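Local coordinates for cytoplasmic protein (PDB 7LPO) that probably hydrolyses steryl beta-glucosides, acting as a fungal sterylglucosidase of glycoside hydrolase family 5, at residues Asn42-Ala47 against Ile570-Pro575; Asp71-Pro76 against Tyr118-Tyr123; Leu77-Gly82 against Ile125-Lys130; Phe103-Leu108 against Ser154-Trp159. All blocks are in the same frame, centred on the assembly; numbering follows the deposited sequence.

In the fold
The four contacts illustrate how a TIM barrel of family 5 is closed and then wrapped by its own loops. Contact 1 joins the C-terminal ends of strands 35-43 and 567-570, and the other three are nested within the long stretch of chain between its segments. Contacts 2 and 3, with centres about 10 Å apart, fasten consecutive pieces of the loop before helix 83-93 to successive turns of helix 118-133. Contact 4 lies where strand 98-104, a neighbour of strand 35-43, passes into helix 105-109; its centre is about 13 Å from contact 2 and about 17 Å from contact 1. Along the chain contacts 2, 3 and 4 interlock. F72, P76 and L77 carry packing between contacts.

Contact 1 (Asn42-Ala47 against Ile570-Pro575); sequences NLSGSA and IWNYVP
N42 and I570 meet where the first and last strands of the TIM barrel, 35-43 and 567-570, lie parallel and close the cylinder. N42 N donates to I570 O (2.7 Å), and its ND2 adds a weak bond to the same oxygen. On the return side Y573 N reaches N42 O at 3.2 Å, one residue later than a regular parallel ladder would place it. The extra residue lies beside the cis peptide between W571 and N572; such a bond after this tryptophan is familiar in clan GH-A. With CG of N42 beside its backbone N (chi1 -74°), the amide crosses the indole of W571, the planes 53° apart and CG 3.4 Å from CE3. Farther along, G45 CA lies 3.9 Å from CZ2 of the same indole, while L43 CD1 runs alongside the Y573 ring, 3.9 Å from CD2.

In the next shell R100 holds N42 OD1 and the carbonyl of G520 receives ND2, so the amide is gripped at both ends. H87 and R90 bond the hydroxyl of Y573. W571 meets the ring of H143, and its side chain lies about 3 Å from a bound Tris molecule, which probably comes from the crystallisation liquor but may mark a pocket. S44 opens an ST turn, its OG accepting from S46 N (3.1 Å), and the same OG donates across to Y573 O (2.7 Å).

Contact 2 (Asp71-Pro76 against Tyr118-Tyr123); sequences DFINKP and YAYMDY
F72 and Y120 make the first fit between a type II turn, F72 to K75, and the start of helix 118-133, an outer helix of the TIM barrel. The turn is a bump, and two tyrosines one helical turn apart form the hollow that receives it. CB of F72 sits over one face of Y120, 3.3 Å from CE1, and the phenyl edge points at that ring in an edge-to-face pair with planes 58° apart. Y123, its CG anti to the backbone N (chi1 161°), offers a face to the crest of the turn: N74 N stands 3.3 Å above the ring plane.

I73 lies along the helix, its CD1 3.8 Å from Y123 CB and near the carbonyl of A119. K75 O lies at the edge of Y120, 3.1 Å from OH, a possible hydrogen bond. The cis bond between K75 and P76 bends the chain around Y123, whose hydroxyl bonds to L77 O, and sets P76 CD at the ring edge, 3.5 Å from Y123 OH.

Contact 3 (Leu77-Gly82 against Ile125-Lys130); sequences LNLDDG and IAVLRK
L79 meets A126, V127 and K130 without any flat group on either side of the interface: all the touching atoms are aliphatic. Planar groups lie at its margins, among them the ring of Y123, a turn earlier on helix 118-133, whose CE1 also packs on L79 CD1, and the carboxamide of N78, a residue whose CB points away from the helix. N78 OD1 accepts D80 N in the carbonyl plane at 2.7 Å, forming an Asx turn that shapes the loop.

L79 enters as a two-pronged fork. With CG beside its backbone N (chi1 -59°), CD1 lands 3.7 Å from A126 CB and 3.9 Å from V127 CG2. The other prong, CD2, lies 3.6 Å from K130 CD, and the two side chains slide past each other in opposite directions. Beside this, L77 CD1 approaches V127 CG1 more loosely, at 4.3 Å. The K130 chain bends at its last torsion, and NZ forms a salt bridge with D85 of helix 83-93.

The chemistry therefore divides the work. Partly buried methyl and methylene packing attaches the loop before helix 83-93 to an outer helix of the TIM barrel, while polar bonds at the margins, including that from L79 N to N74 OD1, fix the shape in which L79 is presented.

Contact 4 (Phe103-Leu108 against Ser154-Trp159); sequences FTWESL and SGAPLW
W105 and P157 come together because CG of the tryptophan is anti to its backbone N (chi1 -175°), which brings the indole face against the proline. P157 CD lies 3.6 Å from the centroid of the five-membered ring and 14° off its normal, a CH-pi contact over the face. The setting is the exit of barrel strand 98-104 into helix 105-109, in the TIM-barrel fold of family 5. The next atom, P157 CG, lies over a face of W159; W105 CZ2 and W159 CH2 are 4.2 Å apart, and the proline sits in the corner between the indoles. W105 also receives A156 CB, 3.6 Å from CE3.

T104 is the N-cap, its OG1 accepting S107 N at 3.2 Å, while S107 OG returns a bond to T104 O. The helix start also reaches the facing loop: E106 N donates to G155 O (2.7 Å), nearly in line with the carbonyl bond.

E106, its chain extended, carries its carboxylate alongside the loop, where R149 pairs with OE1. Water links it to the loop backbone: one water accepts from G155 N at 3.1 Å and lies 2.8 Å from E106 OE2, and another sits 2.8 Å from both A156 O and E106 OE2.

Contact 1 (Asn42-Ala47 against Ile570-Pro575)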
loop_
_atom_site.group_PDB
_atom_site.type_symbol
_atom_site.label_atom_id
_atom_site.label_comp_id
_atom_site.label_asym_id
_atom_site.label_seq_id
_atom_site.Cartn_x
_atom_site.Cartn_y
_atom_site.Cartn_z
ATOM N N ASN A 42 -2.282 4.318 6.891
ATOM C CA ASN A 42 -3.101 3.203 6.441
ATOM C C ASN A 42 -3.719 2.532 7.659
ATOM O O ASN A 42 -3.012 2.188 8.611
ATOM C CB ASN A 42 -2.263 2.197 5.659
ATOM C CG ASN A 42 -1.910 2.689 4.272
ATOM O OD1 ASN A 42 -2.514 2.274 3.278
ATOM N ND2 ASN A 42 -0.941 3.593 4.198
ATOM N N LEU A 43 -5.035 2.337 7.617
ATOM C CA LEU A 43 -5.809 1.746 8.706
ATOM C C LEU A 43 -6.711 0.681 8.086
ATOM O O LEU A 43 -7.761 1.016 7.526
ATOM C CB LEU A 43 -6.617 2.823 9.422
ATOM C CG LEU A 43 -7.433 2.438 10.655
ATOM C CD1 LEU A 43 -6.572 2.460 11.896
ATOM C CD2 LEU A 43 -8.623 3.391 10.799
ATOM N N SER A 44 -6.325 -0.594 8.161
ATOM C CA SER A 44 -5.139 -1.076 8.848
ATOM C C SER A 44 -4.716 -2.423 8.256
ATOM O O SER A 44 -5.539 -3.166 7.726
ATOM C CB SER A 44 -5.414 -1.233 10.343
ATOM O OG SER A 44 -4.404 -2.008 10.973
ATOM N N GLY A 45 -3.439 -2.753 8.377
ATOM C CA GLY A 45 -2.976 -4.086 8.040
ATOM C C GLY A 45 -3.722 -5.206 8.745
ATOM O O GLY A 45 -3.761 -6.337 8.251
ATOM N N SER A 46 -4.303 -4.913 9.910
ATOM C CA SER A 46 -5.009 -5.943 10.659
ATOM C C SER A 46 -6.265 -6.420 9.941
ATOM O O SER A 46 -6.769 -7.498 10.267
ATOM C CB SER A 46 -5.383 -5.434 12.051
ATOM O OG SER A 46 -6.204 -4.284 11.950
ATOM N N ALA A 47 -6.785 -5.645 8.989
ATOM C CA ALA A 47 -7.932 -6.066 8.200
ATOM C C ALA A 47 -7.558 -7.048 7.101
ATOM O O ALA A 47 -8.428 -7.441 6.318
ATOM C CB ALA A 47 -8.626 -4.856 7.589
ATOM N N ILE A 570 1.145 6.838 5.821
ATOM C CA ILE A 570 2.145 5.949 6.390
ATOM C C ILE A 570 1.583 4.538 6.532
ATOM O O ILE A 570 0.452 4.339 6.996
ATOM C CB ILE A 570 2.604 6.489 7.755
ATOM C CG1 ILE A 570 3.207 7.890 7.611
ATOM C CG2 ILE A 570 3.573 5.511 8.383
ATOM C CD1 ILE A 570 3.474 8.576 8.951
ATOM N N TRP A 571 2.378 3.546 6.141
ATOM C CA TRP A 571 2.097 2.143 6.438
ATOM C C TRP A 571 2.873 1.760 7.698
ATOM O O TRP A 571 4.108 1.778 7.681
ATOM C CB TRP A 571 2.496 1.224 5.272
ATOM C CG TRP A 571 2.036 -0.186 5.515
ATOM C CD1 TRP A 571 2.695 -1.159 6.209
ATOM C CD2 TRP A 571 0.785 -0.760 5.110
ATOM N NE1 TRP A 571 1.926 -2.301 6.270
ATOM C CE2 TRP A 571 0.750 -2.083 5.604
ATOM C CE3 TRP A 571 -0.305 -0.282 4.381
ATOM C CZ2 TRP A 571 -0.329 -2.937 5.378
ATOM C CZ3 TRP A 571 -1.379 -1.125 4.161
ATOM C CH2 TRP A 571 -1.385 -2.439 4.658
ATOM N N ASN A 572 2.175 1.420 8.790
ATOM C CA ASN A 572 0.728 1.511 8.960
ATOM C C ASN A 572 0.450 1.678 10.473
ATOM O O ASN A 572 1.373 1.862 11.272
ATOM C CB ASN A 572 0.011 0.284 8.408
ATOM C CG ASN A 572 0.475 -1.009 9.043
ATOM O OD1 ASN A 572 1.590 -1.120 9.575
ATOM N ND2 ASN A 572 -0.382 -2.003 8.976
ATOM N N TYR A 573 -0.820 1.614 10.857
ATOM C CA TYR A 573 -1.258 1.687 12.248
ATOM C C TYR A 573 -2.027 0.408 12.557
ATOM O O TYR A 573 -3.061 0.139 11.940
ATOM C CB TYR A 573 -2.126 2.928 12.464
ATOM C CG TYR A 573 -2.478 3.228 13.896
ATOM C CD1 TYR A 573 -1.638 3.999 14.695
ATOM C CD2 TYR A 573 -3.669 2.755 14.450
ATOM C CE1 TYR A 573 -1.971 4.280 16.017
ATOM C CE2 TYR A 573 -4.015 3.035 15.754
ATOM C CZ TYR A 573 -3.166 3.803 16.539
ATOM O OH TYR A 573 -3.513 4.071 17.850
ATOM N N VAL A 574 -1.517 -0.383 13.490
ATOM C CA VAL A 574 -2.076 -1.704 13.753
ATOM C C VAL A 574 -2.412 -1.828 15.232
ATOM O O VAL A 574 -1.511 -2.091 16.046
ATOM C CB VAL A 574 -1.100 -2.812 13.331
ATOM C CG1 VAL A 574 -1.722 -4.181 13.521
ATOM C CG2 VAL A 574 -0.648 -2.613 11.883
ATOM N N PRO A 575 -3.685 -1.693 15.614
ATOM C CA PRO A 575 -4.037 -1.775 17.045
ATOM C C PRO A 575 -3.562 -3.027 17.770
ATOM O O PRO A 575 -3.306 -2.952 18.979
ATOM C CB PRO A 575 -5.569 -1.694 17.028
ATOM C CG PRO A 575 -5.870 -0.836 15.793
ATOM C CD PRO A 575 -4.822 -1.248 14.777
#

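Contact 2 (Asp71-Pro76 against Tyr118-Tyr123)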
loop_
_atom_site.group_PDB
_atom_site.type_symbol
_atom_site.label_atom_id
_atom_site.label_comp_id
_atom_site.label_asym_id
_atom_site.label_seq_id
_atom_site.Cartn_x
_atom_site.Cartn_y
_atom_site.Cartn_z
ATOM N N ASP A 71 -14.662 -13.997 9.234
ATOM C CA ASP A 71 -15.050 -13.104 10.318
ATOM C C ASP A 71 -14.008 -11.999 10.420
ATOM O O ASP A 71 -12.983 -12.140 11.088
ATOM C CB ASP A 71 -15.190 -13.861 11.630
ATOM C CG ASP A 71 -15.505 -12.942 12.780
ATOM O OD1 ASP A 71 -16.119 -11.883 12.526
ATOM O OD2 ASP A 71 -15.124 -13.257 13.919
ATOM N N PHE A 72 -14.282 -10.884 9.745
ATOM C CA PHE A 72 -13.458 -9.692 9.811
ATOM C C PHE A 72 -14.060 -8.603 10.682
ATOM O O PHE A 72 -13.458 -7.534 10.805
ATOM C CB PHE A 72 -13.234 -9.130 8.409
ATOM C CG PHE A 72 -12.300 -9.944 7.569
ATOM C CD1 PHE A 72 -12.727 -11.119 6.958
ATOM C CD2 PHE A 72 -11.001 -9.534 7.383
ATOM C CE1 PHE A 72 -11.871 -11.864 6.180
ATOM C CE2 PHE A 72 -10.133 -10.272 6.602
ATOM C CZ PHE A 72 -10.563 -11.428 5.993
ATOM N N ILE A 73 -15.224 -8.840 11.289
ATOM C CA ILE A 73 -15.886 -7.780 12.039
ATOM C C ILE A 73 -14.979 -7.285 13.154
ATOM O O ILE A 73 -14.295 -8.069 13.825
ATOM C CB ILE A 73 -17.226 -8.266 12.612
ATOM C CG1 ILE A 73 -18.191 -8.620 11.485
ATOM C CG2 ILE A 73 -17.821 -7.198 13.516
ATOM C CD1 ILE A 73 -19.081 -7.484 11.060
ATOM N N ASN A 74 -14.983 -5.968 13.357
ATOM C CA ASN A 74 -14.268 -5.252 14.408
ATOM C C ASN A 74 -12.782 -5.110 14.115
ATOM O O ASN A 74 -12.022 -4.722 15.011
ATOM C CB ASN A 74 -14.471 -5.906 15.778
ATOM C CG ASN A 74 -15.773 -5.475 16.430
ATOM O OD1 ASN A 74 -16.231 -4.342 16.246
ATOM N ND2 ASN A 74 -16.383 -6.379 17.186
ATOM N N LYS A 75 -12.345 -5.385 12.890
ATOM C CA LYS A 75 -11.057 -4.926 12.397
ATOM C C LYS A 75 -11.307 -3.987 11.226
ATOM O O LYS A 75 -12.033 -4.359 10.296
ATOM C CB LYS A 75 -10.170 -6.091 11.950
ATOM C CG LYS A 75 -9.759 -7.021 13.079
ATOM C CD LYS A 75 -9.418 -8.393 12.522
ATOM C CE LYS A 75 -8.062 -8.851 13.022
ATOM N NZ LYS A 75 -7.391 -9.697 12.003
ATOM N N PRO A 76 -10.683 -2.808 11.184
ATOM C CA PRO A 76 -9.520 -2.430 12.001
ATOM C C PRO A 76 -9.817 -1.946 13.414
ATOM O O PRO A 76 -8.935 -2.016 14.264
ATOM C CB PRO A 76 -8.885 -1.284 11.190
ATOM C CG PRO A 76 -10.075 -0.619 10.522
ATOM C CD PRO A 76 -11.067 -1.752 10.226
ATOM N N TYR A 118 -22.857 -8.613 3.566
ATOM C CA TYR A 118 -23.466 -7.307 3.785
ATOM C C TYR A 118 -23.240 -6.811 5.201
ATOM O O TYR A 118 -23.172 -5.599 5.425
ATOM C CB TYR A 118 -24.955 -7.383 3.462
ATOM C CG TYR A 118 -25.185 -7.516 1.983
ATOM C CD1 TYR A 118 -24.931 -6.454 1.142
ATOM C CD2 TYR A 118 -25.628 -8.707 1.423
ATOM C CE1 TYR A 118 -25.123 -6.555 -0.221
ATOM C CE2 TYR A 118 -25.817 -8.820 0.047
ATOM C CZ TYR A 118 -25.563 -7.731 -0.760
ATOM O OH TYR A 118 -25.739 -7.797 -2.114
ATOM N N ALA A 119 -23.077 -7.722 6.158
ATOM C CA ALA A 119 -22.824 -7.297 7.526
ATOM C C ALA A 119 -21.461 -6.635 7.649
ATOM O O ALA A 119 -21.317 -5.630 8.352
ATOM C CB ALA A 119 -22.933 -8.490 8.473
ATOM N N TYR A 120 -20.442 -7.178 6.980
ATOM C CA TYR A 120 -19.132 -6.536 7.051
ATOM C C TYR A 120 -19.166 -5.196 6.354
ATOM O O TYR A 120 -18.525 -4.226 6.805
ATOM C CB TYR A 120 -18.058 -7.429 6.437
ATOM C CG TYR A 120 -16.677 -6.884 6.703
ATOM C CD1 TYR A 120 -16.202 -6.772 7.999
ATOM C CD2 TYR A 120 -15.862 -6.441 5.664
ATOM C CE1 TYR A 120 -14.943 -6.255 8.261
ATOM C CE2 TYR A 120 -14.596 -5.932 5.915
ATOM C CZ TYR A 120 -14.146 -5.838 7.215
ATOM O OH TYR A 120 -12.900 -5.330 7.488
ATOM N N MET A 121 -19.896 -5.095 5.250
ATOM C CA MET A 121 -20.134 -3.832 4.581
ATOM C C MET A 121 -20.675 -2.756 5.566
ATOM O O MET A 121 -20.201 -1.645 5.583
ATOM C CB MET A 121 -21.150 -3.993 3.476
ATOM C CG MET A 121 -20.734 -4.865 2.342
ATOM S SD MET A 121 -21.554 -4.477 0.825
ATOM C CE MET A 121 -20.794 -5.484 -0.353
ATOM N N ASP A 122 -21.664 -3.165 6.359
ATOM C CA ASP A 122 -22.255 -2.223 7.324
ATOM C C ASP A 122 -21.288 -1.920 8.456
ATOM O O ASP A 122 -21.314 -0.817 9.013
ATOM C CB ASP A 122 -23.551 -2.833 7.863
ATOM C CG ASP A 122 -24.653 -2.909 6.810
ATOM O OD1 ASP A 122 -24.581 -2.197 5.799
ATOM O OD2 ASP A 122 -25.611 -3.672 6.999
ATOM N N TYR A 123 -20.438 -2.883 8.817
ATOM C CA TYR A 123 -19.390 -2.597 9.788
ATOM C C TYR A 123 -18.453 -1.517 9.259
ATOM O O TYR A 123 -18.115 -0.567 9.978
ATOM C CB TYR A 123 -18.600 -3.861 10.129
ATOM C CG TYR A 123 -17.267 -3.526 10.757
ATOM C CD1 TYR A 123 -17.173 -3.226 12.108
ATOM C CD2 TYR A 123 -16.105 -3.464 9.987
ATOM C CE1 TYR A 123 -15.962 -2.896 12.685
ATOM C CE2 TYR A 123 -14.884 -3.134 10.558
ATOM C CZ TYR A 123 -14.819 -2.855 11.908
ATOM O OH TYR A 123 -13.615 -2.524 12.488
#

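Contact 3 (Leu77-Gly82 against Ile125-Lys130)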
loop_
_atom_site.group_PDB
_atom_site.type_symbol
_atom_site.label_atom_id
_atom_site.label_comp_id
_atom_site.label_asym_id
_atom_site.label_seq_id
_atom_site.Cartn_x
_atom_site.Cartn_y
_atom_site.Cartn_z
ATOM N N LEU A 77 -11.026 -1.464 13.667
ATOM C CA LEU A 77 -11.364 -0.853 14.943
ATOM C C LEU A 77 -12.521 -1.594 15.598
ATOM O O LEU A 77 -13.533 -1.884 14.950
ATOM C CB LEU A 77 -11.727 0.612 14.744
ATOM C CG LEU A 77 -10.594 1.551 14.339
ATOM C CD1 LEU A 77 -11.189 2.933 14.105
ATOM C CD2 LEU A 77 -9.483 1.604 15.377
ATOM N N ASN A 78 -12.363 -1.904 16.881
ATOM C CA ASN A 78 -13.423 -2.538 17.651
ATOM C C ASN A 78 -14.433 -1.478 18.082
ATOM O O ASN A 78 -14.077 -0.498 18.746
ATOM C CB ASN A 78 -12.843 -3.259 18.859
ATOM C CG ASN A 78 -13.861 -4.143 19.540
ATOM O OD1 ASN A 78 -14.951 -3.699 19.895
ATOM N ND2 ASN A 78 -13.520 -5.405 19.710
ATOM N N LEU A 79 -15.686 -1.660 17.685
ATOM C CA LEU A 79 -16.734 -0.692 17.976
ATOM C C LEU A 79 -17.583 -1.095 19.175
ATOM O O LEU A 79 -18.528 -0.381 19.515
ATOM C CB LEU A 79 -17.625 -0.498 16.740
ATOM C CG LEU A 79 -16.891 -0.006 15.482
ATOM C CD1 LEU A 79 -17.823 -0.006 14.263
ATOM C CD2 LEU A 79 -16.297 1.375 15.659
ATOM N N ASP A 80 -17.259 -2.208 19.832
ATOM C CA ASP A 80 -18.027 -2.671 20.981
ATOM C C ASP A 80 -17.401 -2.310 22.322
ATOM O O ASP A 80 -18.118 -2.287 23.329
ATOM C CB ASP A 80 -18.204 -4.196 20.929
ATOM C CG ASP A 80 -18.976 -4.661 19.701
ATOM O OD1 ASP A 80 -19.837 -3.899 19.208
ATOM O OD2 ASP A 80 -18.719 -5.786 19.227
ATOM N N ASP A 81 -16.098 -2.022 22.372
ATOM C CA ASP A 81 -15.382 -1.906 23.638
ATOM C C ASP A 81 -14.880 -0.497 23.929
ATOM O O ASP A 81 -14.136 -0.308 24.897
ATOM C CB ASP A 81 -14.205 -2.889 23.665
ATOM C CG ASP A 81 -13.159 -2.592 22.591
ATOM O OD1 ASP A 81 -13.234 -1.530 21.936
ATOM O OD2 ASP A 81 -12.256 -3.431 22.396
ATOM N N GLY A 82 -15.255 0.490 23.119
ATOM C CA GLY A 82 -14.830 1.858 23.325
ATOM C C GLY A 82 -13.440 2.187 22.831
ATOM O O GLY A 82 -13.088 3.376 22.771
ATOM N N ILE A 125 -19.090 0.778 7.115
ATOM C CA ILE A 125 -19.817 2.044 7.128
ATOM C C ILE A 125 -19.806 2.650 8.524
ATOM O O ILE A 125 -19.614 3.859 8.689
ATOM C CB ILE A 125 -21.252 1.835 6.607
ATOM C CG1 ILE A 125 -21.227 1.784 5.079
ATOM C CG2 ILE A 125 -22.179 2.919 7.127
ATOM C CD1 ILE A 125 -22.471 1.182 4.462
ATOM N N ALA A 126 -20.015 1.820 9.548
ATOM C CA ALA A 126 -19.963 2.304 10.922
ATOM C C ALA A 126 -18.583 2.852 11.260
ATOM O O ALA A 126 -18.462 3.894 11.911
ATOM C CB ALA A 126 -20.333 1.174 11.888
ATOM N N VAL A 127 -17.527 2.154 10.841
ATOM C CA VAL A 127 -16.174 2.669 11.043
ATOM C C VAL A 127 -15.998 3.994 10.315
ATOM O O VAL A 127 -15.464 4.959 10.866
ATOM C CB VAL A 127 -15.127 1.638 10.586
ATOM C CG1 VAL A 127 -13.722 2.239 10.649
ATOM C CG2 VAL A 127 -15.224 0.381 11.428
ATOM N N LEU A 128 -16.465 4.071 9.069
ATOM C CA LEU A 128 -16.338 5.319 8.323
ATOM C C LEU A 128 -17.075 6.459 9.019
ATOM O O LEU A 128 -16.607 7.601 9.015
ATOM C CB LEU A 128 -16.854 5.133 6.899
ATOM C CG LEU A 128 -16.027 4.159 6.065
ATOM C CD1 LEU A 128 -16.651 3.937 4.695
ATOM C CD2 LEU A 128 -14.576 4.661 5.939
ATOM N N ARG A 129 -18.217 6.168 9.640
ATOM C CA ARG A 129 -18.954 7.219 10.334
ATOM C C ARG A 129 -18.142 7.807 11.483
ATOM O O ARG A 129 -18.129 9.027 11.682
ATOM C CB ARG A 129 -20.287 6.675 10.848
ATOM C CG ARG A 129 -21.342 6.536 9.761
ATOM C CD ARG A 129 -22.741 6.661 10.338
ATOM N NE ARG A 129 -23.702 5.830 9.623
ATOM C CZ ARG A 129 -24.337 6.201 8.517
ATOM N NH1 ARG A 129 -24.113 7.403 7.986
ATOM N NH2 ARG A 129 -25.200 5.369 7.942
ATOM N N LYS A 130 -17.463 6.955 12.256
ATOM C CA LYS A 130 -16.616 7.460 13.335
ATOM C C LYS A 130 -15.430 8.248 12.790
ATOM O O LYS A 130 -15.044 9.273 13.365
ATOM C CB LYS A 130 -16.130 6.310 14.212
ATOM C CG LYS A 130 -17.176 5.815 15.192
ATOM C CD LYS A 130 -16.576 4.906 16.253
ATOM C CE LYS A 130 -17.443 4.873 17.504
ATOM N NZ LYS A 130 -17.580 6.220 18.133
#

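Contact 4 (Phe103-Leu108 against Ser154-Trp159)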
loop_
_atom_site.group_PDB
_atom_site.type_symbol
_atom_site.label_atom_id
_atom_site.label_comp_id
_atom_site.label_asym_id
_atom_site.label_seq_id
_atom_site.Cartn_x
_atom_site.Cartn_y
_atom_site.Cartn_z
ATOM N N PHE A 103 -9.535 -2.737 3.000
ATOM C CA PHE A 103 -10.485 -3.841 3.003
ATOM C C PHE A 103 -10.052 -4.839 1.938
ATOM O O PHE A 103 -9.340 -4.499 0.991
ATOM C CB PHE A 103 -11.931 -3.373 2.757
ATOM C CG PHE A 103 -12.178 -2.864 1.373
ATOM C CD1 PHE A 103 -11.894 -1.548 1.048
ATOM C CD2 PHE A 103 -12.682 -3.695 0.397
ATOM C CE1 PHE A 103 -12.108 -1.066 -0.223
ATOM C CE2 PHE A 103 -12.906 -3.221 -0.882
ATOM C CZ PHE A 103 -12.618 -1.904 -1.193
ATOM N N THR A 104 -10.470 -6.089 2.098
ATOM C CA THR A 104 -10.091 -7.120 1.147
ATOM C C THR A 104 -11.318 -7.678 0.446
ATOM O O THR A 104 -12.424 -7.697 0.991
ATOM C CB THR A 104 -9.320 -8.265 1.815
ATOM O OG1 THR A 104 -10.170 -8.932 2.758
ATOM C CG2 THR A 104 -8.065 -7.701 2.506
ATOM N N TRP A 105 -11.098 -8.108 -0.794
ATOM C CA TRP A 105 -12.101 -8.866 -1.529
ATOM C C TRP A 105 -12.602 -10.054 -0.717
ATOM O O TRP A 105 -13.804 -10.355 -0.713
ATOM C CB TRP A 105 -11.478 -9.306 -2.849
ATOM C CG TRP A 105 -12.362 -10.006 -3.812
ATOM C CD1 TRP A 105 -13.709 -10.160 -3.746
ATOM C CD2 TRP A 105 -11.935 -10.648 -5.013
ATOM N NE1 TRP A 105 -14.147 -10.859 -4.834
ATOM C CE2 TRP A 105 -13.073 -11.180 -5.622
ATOM C CE3 TRP A 105 -10.692 -10.819 -5.633
ATOM C CZ2 TRP A 105 -13.014 -11.882 -6.822
ATOM C CZ3 TRP A 105 -10.632 -11.524 -6.816
ATOM C CH2 TRP A 105 -11.789 -12.044 -7.400
ATOM N N GLU A 106 -11.696 -10.729 -0.002
ATOM C CA GLU A 106 -12.105 -11.891 0.780
ATOM C C GLU A 106 -13.166 -11.511 1.799
ATOM O O GLU A 106 -14.127 -12.261 2.011
ATOM C CB GLU A 106 -10.906 -12.518 1.493
ATOM C CG GLU A 106 -11.299 -13.622 2.472
ATOM C CD GLU A 106 -10.121 -14.230 3.229
ATOM O OE1 GLU A 106 -10.332 -15.270 3.876
ATOM O OE2 GLU A 106 -8.991 -13.690 3.184
ATOM N N SER A 107 -12.986 -10.368 2.472
ATOM C CA SER A 107 -13.913 -9.976 3.526
ATOM C C SER A 107 -15.293 -9.642 2.976
ATOM O O SER A 107 -16.274 -9.675 3.732
ATOM C CB SER A 107 -13.348 -8.789 4.316
ATOM O OG SER A 107 -13.335 -7.599 3.536
ATOM N N LEU A 108 -15.393 -9.368 1.675
ATOM C CA LEU A 108 -16.664 -9.039 1.047
ATOM C C LEU A 108 -17.353 -10.228 0.388
ATOM O O LEU A 108 -18.582 -10.209 0.251
ATOM C CB LEU A 108 -16.471 -7.955 -0.019
ATOM C CG LEU A 108 -16.002 -6.574 0.415
ATOM C CD1 LEU A 108 -15.750 -5.701 -0.823
ATOM C CD2 LEU A 108 -16.997 -5.899 1.341
ATOM N N SER A 154 -2.616 -11.571 1.253
ATOM C CA SER A 154 -3.947 -11.090 1.587
ATOM C C SER A 154 -4.678 -10.843 0.283
ATOM O O SER A 154 -4.062 -10.761 -0.783
ATOM C CB SER A 154 -3.899 -9.807 2.423
ATOM O OG SER A 154 -3.577 -8.675 1.624
ATOM N N GLY A 155 -6.000 -10.722 0.381
ATOM C CA GLY A 155 -6.772 -10.296 -0.767
ATOM C C GLY A 155 -7.968 -11.149 -1.141
ATOM O O GLY A 155 -9.049 -10.988 -0.573
ATOM N N ALA A 156 -7.789 -12.050 -2.094
ATOM C CA ALA A 156 -8.910 -12.702 -2.749
ATOM C C ALA A 156 -9.459 -13.871 -1.925
ATOM O O ALA A 156 -8.731 -14.493 -1.145
ATOM C CB ALA A 156 -8.491 -13.197 -4.126
ATOM N N PRO A 157 -10.748 -14.185 -2.078
ATOM C CA PRO A 157 -11.312 -15.326 -1.350
ATOM C C PRO A 157 -10.772 -16.648 -1.874
ATOM O O PRO A 157 -10.365 -16.774 -3.030
ATOM C CB PRO A 157 -12.823 -15.201 -1.582
ATOM C CG PRO A 157 -12.971 -14.358 -2.806
ATOM C CD PRO A 157 -11.771 -13.432 -2.827
ATOM N N LEU A 158 -10.785 -17.647 -0.991
ATOM C CA LEU A 158 -10.197 -18.943 -1.311
ATOM C C LEU A 158 -10.793 -19.557 -2.574
ATOM O O LEU A 158 -10.097 -20.280 -3.298
ATOM C CB LEU A 158 -10.385 -19.896 -0.129
ATOM C CG LEU A 158 -9.999 -21.360 -0.310
ATOM C CD1 LEU A 158 -8.497 -21.521 -0.470
ATOM C CD2 LEU A 158 -10.502 -22.145 0.896
ATOM N N TRP A 159 -12.065 -19.292 -2.861
ATOM C CA TRP A 159 -12.655 -19.957 -4.009
ATOM C C TRP A 159 -12.060 -19.487 -5.331
ATOM O O TRP A 159 -12.257 -20.167 -6.343
ATOM C CB TRP A 159 -14.178 -19.788 -4.012
ATOM C CG TRP A 159 -14.728 -18.381 -3.981
ATOM C CD1 TRP A 159 -15.244 -17.732 -2.903
ATOM C CD2 TRP A 159 -14.865 -17.485 -5.089
ATOM N NE1 TRP A 159 -15.688 -16.484 -3.263
ATOM C CE2 TRP A 159 -15.464 -16.307 -4.602
ATOM C CE3 TRP A 159 -14.541 -17.567 -6.445
ATOM C CZ2 TRP A 159 -15.736 -15.217 -5.418
ATOM C CZ3 TRP A 159 -14.811 -16.482 -7.255
ATOM C CH2 TRP A 159 -15.402 -15.321 -6.740
HETATM O O HOH W 1 -7.562 -11.233 2.988
HETATM O O HOH W 2 -7.231 -13.692 1.035
HETATM O O HOH W 3 -12.124 -16.960 1.400
#